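Glucose-6-phosphate dehydrogenase (Trypanosoma cruzi, PDB 5AQ1) catalyses the NADP-dependent oxidation of glucose 6-phosphate, the entry step of the oxidative pentose phosphate pathway, with NADPH as the reduced product. Local coordinates at residues L33-L38 and N143-L148; L69-S74 and S109-S114. One frame throughout, in Å; residues are numbered along the deposited sequence.

Overall arrangement
Both contacts belong to the parallel sheet of the dinucleotide-binding domain, with centres about 12 Å apart. The sheet order 108-112, 67-72, 33-38, 143-148, 175-179, 206-208 places contact 1 in its middle and contact 2 at one outer border. Along the chain, strands 33-38, 67-72 and 108-112 build outward in one direction; the chain then returns through helix 118-134 to lay 143-148 on the other flank of 33-38, so both segments of contact 2 fall between those of contact 1. Neighbouring strands 33-38 and 67-72 join the two contacts, Leu69 sharing probable backbone hydrogen bonds with Ile35 and Val37. Contact 2 ends at the 2'-phosphate of bound NADPH.

Contact 1: L33-L38 and N143-L148; sequences LTIVVL and NRLFYL
Val36 and Phe146 meet through their first torsions: CG2 of Val36 lies anti to its own carbonyl carbon because CG1 takes the place anti to the backbone N (chi1 -173°), while the Phe146 ring is swung beside its backbone N (chi1 -65°), which brings CG2 against the ring. As bridge partners on one face of the sheet, the two side chains run alongside each other in the same direction. Val36 CB is 3.7 Å from Phe146 CD1, an approach oblique to the ring, and Val36 CG2 is 3.8 Å from Phe146 CE1. Leu38 reaches the same ring differently, its CD1 lying at the edge near the ring plane, 4.0 Å from Phe146 CD1. Helix 118-134, through Ile128, packs on both Val36 and Phe146.

These strands are the first and fourth of a Rossmann-type sheet, side by side where the strand order reverses. Their axes approach to 4.7 Å and their directions cross at 15°, the twist of a parallel pair, and the backbone evidence is a ladder of five hydrogen bonds. Thr34 and Val36 each donate and accept, Tyr147 N reaching Val36 O at 2.7 Å, and Leu38 N closes the series on Tyr147 O. A water extends the ladder at its start, donating to Thr34 OG1 at 2.7 Å and to Asn143 O at 2.8 Å; Asn143 O thus receives both this water and Thr34 N.

On the other face, Ile35 CG2 and Leu145 CD2 are 4.2 Å apart in a same-direction pairing, and helix 441-451 covers Leu145 through Leu450. Tyr147 also projects from that face, carrying its hydroxyl away from strand 33-38 to a hydrogen bond with Glu180.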
# COMPACT_ATOMS: atom_id res chain seq x y z
N LEU B 33 17.65 46.57 17.25
CA LEU B 33 16.49 46.13 16.48
C LEU B 33 15.48 47.26 16.37
O LEU B 33 15.01 47.78 17.38
CB LEU B 33 15.83 44.92 17.14
CG LEU B 33 14.57 44.36 16.45
CD1 LEU B 33 14.82 44.02 15.00
CD2 LEU B 33 14.05 43.14 17.20
N THR B 34 15.15 47.64 15.14
CA THR B 34 14.15 48.66 14.88
C THR B 34 13.04 48.07 14.01
O THR B 34 13.30 47.58 12.91
CB THR B 34 14.76 49.89 14.19
OG1 THR B 34 15.90 50.34 14.92
CG2 THR B 34 13.74 51.03 14.11
N ILE B 35 11.81 48.11 14.51
CA ILE B 35 10.63 47.65 13.79
C ILE B 35 9.79 48.86 13.37
O ILE B 35 9.20 49.53 14.21
CB ILE B 35 9.77 46.70 14.65
CG1 ILE B 35 10.61 45.48 15.06
CG2 ILE B 35 8.52 46.26 13.90
CD1 ILE B 35 9.94 44.57 16.07
N VAL B 36 9.76 49.14 12.07
CA VAL B 36 9.03 50.30 11.54
C VAL B 36 7.68 49.86 10.98
O VAL B 36 7.62 49.12 9.99
CB VAL B 36 9.84 51.02 10.45
CG1 VAL B 36 9.15 52.32 10.05
CG2 VAL B 36 11.26 51.31 10.92
N VAL B 37 6.61 50.33 11.61
CA VAL B 37 5.25 50.06 11.15
C VAL B 37 4.78 51.22 10.28
O VAL B 37 4.36 52.26 10.80
CB VAL B 37 4.28 49.87 12.34
CG1 VAL B 37 2.89 49.48 11.84
CG2 VAL B 37 4.82 48.82 13.30
N LEU B 38 4.85 51.04 8.97
CA LEU B 38 4.36 52.05 8.03
C LEU B 38 2.85 51.90 7.86
O LEU B 38 2.34 50.80 7.62
CB LEU B 38 5.07 51.93 6.68
CG LEU B 38 6.54 52.35 6.68
CD1 LEU B 38 7.48 51.20 7.00
CD2 LEU B 38 6.91 52.99 5.35
N ASN B 143 19.52 45.92 13.00
CA ASN B 143 18.63 45.21 12.08
C ASN B 143 17.32 45.97 11.94
O ASN B 143 16.78 46.47 12.93
CB ASN B 143 18.37 43.80 12.59
CG ASN B 143 19.63 42.97 12.68
OD1 ASN B 143 20.38 42.85 11.72
ND2 ASN B 143 19.86 42.38 13.85
N ARG B 144 16.79 46.03 10.72
CA ARG B 144 15.60 46.84 10.44
C ARG B 144 14.50 45.99 9.83
O ARG B 144 14.69 45.39 8.77
CB ARG B 144 15.97 47.97 9.48
CG ARG B 144 17.11 48.84 9.96
CD ARG B 144 17.37 50.00 9.01
NE ARG B 144 18.45 50.86 9.49
CZ ARG B 144 18.84 51.99 8.90
NH1 ARG B 144 18.25 52.42 7.80
NH2 ARG B 144 19.84 52.69 9.43
N LEU B 145 13.35 45.94 10.49
CA LEU B 145 12.16 45.26 9.97
C LEU B 145 11.11 46.31 9.58
O LEU B 145 10.61 47.03 10.44
CB LEU B 145 11.58 44.31 11.01
CG LEU B 145 10.35 43.49 10.59
CD1 LEU B 145 10.73 42.42 9.58
CD2 LEU B 145 9.70 42.84 11.80
N PHE B 146 10.80 46.38 8.29
CA PHE B 146 9.79 47.31 7.80
C PHE B 146 8.48 46.56 7.59
O PHE B 146 8.41 45.65 6.76
CB PHE B 146 10.24 47.95 6.48
CG PHE B 146 11.46 48.82 6.63
CD1 PHE B 146 11.36 50.08 7.18
CD2 PHE B 146 12.70 48.38 6.20
CE1 PHE B 146 12.47 50.89 7.32
CE2 PHE B 146 13.82 49.18 6.33
CZ PHE B 146 13.71 50.44 6.89
N TYR B 147 7.46 46.93 8.36
CA TYR B 147 6.12 46.37 8.19
C TYR B 147 5.27 47.33 7.36
O TYR B 147 4.97 48.43 7.80
CB TYR B 147 5.45 46.13 9.55
CG TYR B 147 4.33 45.10 9.51
CD1 TYR B 147 3.19 45.31 8.74
CD2 TYR B 147 4.42 43.91 10.24
CE1 TYR B 147 2.17 44.37 8.69
CE2 TYR B 147 3.41 42.97 10.20
CZ TYR B 147 2.29 43.20 9.42
OH TYR B 147 1.28 42.28 9.37
N LEU B 148 4.88 46.89 6.16
CA LEU B 148 4.09 47.73 5.27
C LEU B 148 2.60 47.46 5.44
O LEU B 148 2.02 46.66 4.71
CB LEU B 148 4.51 47.52 3.81
CG LEU B 148 5.73 48.33 3.35
CD1 LEU B 148 6.96 48.01 4.18
CD2 LEU B 148 6.00 48.09 1.88
O HOH W 1 17.94 48.89 13.86

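Contact 2: L69-S74 and S109-S114; sequences LGYARS and SYMTGS. With NDP (NADPH dihydro-nicotinamide-adenine-dinucleotide phosphate), chain G.
Arg73 lies along Gly113 and then reaches the bound NADPH, near the C-terminal ends of two parallel strands of the Rossmann-type domain; the strand axes of 69-72 and 109-112 are twisted by 22° against each other. Its CB touches phosphate oxygen O3X of NDP and the Gly113 carbonyl, and CG lies 3.4 Å from Gly113 O. CD runs on beside O3X, and a bend at chi3 (-55°) turns the head back to the phosphate. NE then donates to O3X of NDP at 3.0 Å, NH2 to O1X of NDP at 2.9 Å. The phosphorus P2B sits at the guanidinium edge, while N3A of NDP lies over one guanidinium face, displaced toward its rim, with Arg73 CZ 3.4 Å from N3A.

Ser74 adds to this grip, donating from both N and OG to O2X, OG at 2.7 Å from O2X of NDP; with Arg73 N on O3X, all three terminal oxygens of the 2'-phosphate are held. The 2'-phosphate is the group that NAD lacks, so these bonds are consistent with a preference for NADP.

Behind the site, Tyr71 OH donates to Ser114 O at 2.7 Å, in the carbonyl plane and on a lone pair, and Met111 SD lies at the edge of the same ring as a Met-aromatic contact. Gly113 N bonds to Ala72 O from above the carbonyl plane. The turn carrying the phosphate-binding Ser74 is tied to strand 109-112 at one atom: Ser74 O accepts from Tyr110 OH at 2.7 Å and from Thr112 OG1 at 3.1 Å, the two hydroxyls arriving from opposite faces of its carbonyl plane.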
# COMPACT_ATOMS: atom_id res chain seq x y z
N LEU B 69 8.76 52.00 15.70
CA LEU B 69 8.54 53.33 15.13
C LEU B 69 7.35 53.32 14.17
O LEU B 69 7.39 52.66 13.13
CB LEU B 69 9.81 53.79 14.41
CG LEU B 69 9.79 55.06 13.54
CD1 LEU B 69 9.39 56.28 14.35
CD2 LEU B 69 11.14 55.27 12.88
N GLY B 70 6.30 54.03 14.54
CA GLY B 70 5.15 54.23 13.67
C GLY B 70 5.46 55.29 12.64
O GLY B 70 6.13 56.28 12.94
N TYR B 71 4.96 55.10 11.42
CA TYR B 71 5.18 56.04 10.32
C TYR B 71 3.93 56.15 9.46
O TYR B 71 3.43 55.16 8.94
CB TYR B 71 6.36 55.58 9.48
CG TYR B 71 6.74 56.53 8.36
CD1 TYR B 71 6.10 56.48 7.13
CD2 TYR B 71 7.74 57.48 8.54
CE1 TYR B 71 6.44 57.34 6.11
CE2 TYR B 71 8.09 58.35 7.52
CZ TYR B 71 7.44 58.28 6.31
OH TYR B 71 7.78 59.13 5.29
N ALA B 72 3.42 57.37 9.30
CA ALA B 72 2.26 57.64 8.45
C ALA B 72 2.10 59.14 8.18
O ALA B 72 2.80 59.95 8.78
CB ALA B 72 0.99 57.08 9.09
N ARG B 73 1.18 59.49 7.29
CA ARG B 73 0.96 60.88 6.89
C ARG B 73 0.22 61.69 7.96
O ARG B 73 0.38 62.91 8.03
CB ARG B 73 0.19 60.96 5.58
CG ARG B 73 0.85 60.26 4.40
CD ARG B 73 -0.06 60.23 3.19
NE ARG B 73 -1.36 59.63 3.51
CZ ARG B 73 -2.46 59.75 2.77
NH1 ARG B 73 -2.45 60.43 1.63
NH2 ARG B 73 -3.58 59.17 3.17
N SER B 74 -0.60 61.01 8.76
CA SER B 74 -1.37 61.67 9.81
C SER B 74 -0.46 62.35 10.83
O SER B 74 0.58 61.81 11.20
CB SER B 74 -2.28 60.68 10.54
OG SER B 74 -3.36 60.27 9.72
N SER B 109 7.51 54.83 19.25
CA SER B 109 7.54 56.22 18.80
C SER B 109 6.65 56.38 17.58
O SER B 109 6.31 55.40 16.91
CB SER B 109 8.96 56.64 18.44
OG SER B 109 9.83 56.49 19.54
N TYR B 110 6.27 57.63 17.29
CA TYR B 110 5.52 57.94 16.07
C TYR B 110 6.22 59.06 15.31
O TYR B 110 6.95 59.87 15.89
CB TYR B 110 4.07 58.34 16.37
CG TYR B 110 3.25 58.57 15.12
CD1 TYR B 110 2.69 57.51 14.42
CD2 TYR B 110 3.07 59.85 14.61
CE1 TYR B 110 1.96 57.72 13.26
CE2 TYR B 110 2.34 60.08 13.45
CZ TYR B 110 1.79 59.01 12.78
OH TYR B 110 1.07 59.23 11.63
N MET B 111 5.99 59.09 14.00
CA MET B 111 6.64 60.02 13.11
C MET B 111 5.76 60.26 11.89
O MET B 111 5.14 59.33 11.38
CB MET B 111 7.98 59.42 12.70
CG MET B 111 8.69 60.13 11.58
SD MET B 111 10.11 59.17 11.03
CE MET B 111 10.93 60.45 10.08
N THR B 112 5.71 61.50 11.42
CA THR B 112 4.88 61.88 10.28
C THR B 112 5.72 61.98 9.01
O THR B 112 6.87 62.43 9.04
CB THR B 112 4.16 63.22 10.53
OG1 THR B 112 3.31 63.09 11.68
CG2 THR B 112 3.31 63.63 9.33
N GLY B 113 5.15 61.54 7.89
CA GLY B 113 5.82 61.62 6.59
C GLY B 113 4.98 61.05 5.47
O GLY B 113 4.03 60.30 5.71
N SER B 114 5.35 61.38 4.23
CA SER B 114 4.66 60.87 3.05
C SER B 114 5.20 59.50 2.63
O SER B 114 6.18 59.00 3.18
CB SER B 114 4.81 61.85 1.89
OG SER B 114 6.13 61.81 1.38
PA NDP G . -6.27 51.22 5.78
O1A NDP G . -7.33 51.56 4.75
O2A NDP G . -6.63 51.28 7.26
O5B NDP G . -5.00 52.15 5.47
C5B NDP G . -3.83 52.04 6.27
C4B NDP G . -3.18 53.40 6.46
O4B NDP G . -2.60 53.80 5.21
C3B NDP G . -4.14 54.52 6.87
O3B NDP G . -4.16 54.75 8.29
C2B NDP G . -3.60 55.73 6.15
O2B NDP G . -2.66 56.41 6.97
C1B NDP G . -2.89 55.17 4.93
N9A NDP G . -3.74 55.33 3.72
C8A NDP G . -5.04 54.96 3.58
N7A NDP G . -5.49 55.27 2.34
C5A NDP G . -4.48 55.86 1.67
C6A NDP G . -4.27 56.43 0.33
N6A NDP G . -5.28 56.43 -0.58
N1A NDP G . -3.05 56.94 0.03
C2A NDP G . -2.03 56.95 0.93
N3A NDP G . -2.16 56.44 2.17
C4A NDP G . -3.33 55.89 2.59
O3 NDP G . -5.63 49.79 5.43
PN NDP G . -5.68 48.53 6.43
O1N NDP G . -4.94 48.83 7.71
O2N NDP G . -7.11 48.04 6.50
O5D NDP G . -4.82 47.45 5.61
C5D NDP G . -3.43 47.62 5.37
C4D NDP G . -2.94 46.54 4.40
O4D NDP G . -3.16 45.24 4.96
C3D NDP G . -3.71 46.59 3.09
O3D NDP G . -2.83 46.36 1.99
C2D NDP G . -4.73 45.47 3.21
O2D NDP G . -5.10 44.95 1.92
C1D NDP G . -4.02 44.47 4.11
N1N NDP G . -4.97 43.64 4.86
C2N NDP G . -5.58 44.11 5.97
C3N NDP G . -6.49 43.35 6.69
C7N NDP G . -7.15 43.91 7.92
O7N NDP G . -7.40 43.14 8.84
N7N NDP G . -7.46 45.20 8.00
C4N NDP G . -6.84 41.95 6.25
C5N NDP G . -6.12 41.56 5.05
C6N NDP G . -5.23 42.40 4.41
P2B NDP G . -2.28 57.96 6.78
O1X NDP G . -3.43 58.59 6.05
O2X NDP G . -2.14 58.42 8.22
O3X NDP G . -0.99 57.94 5.99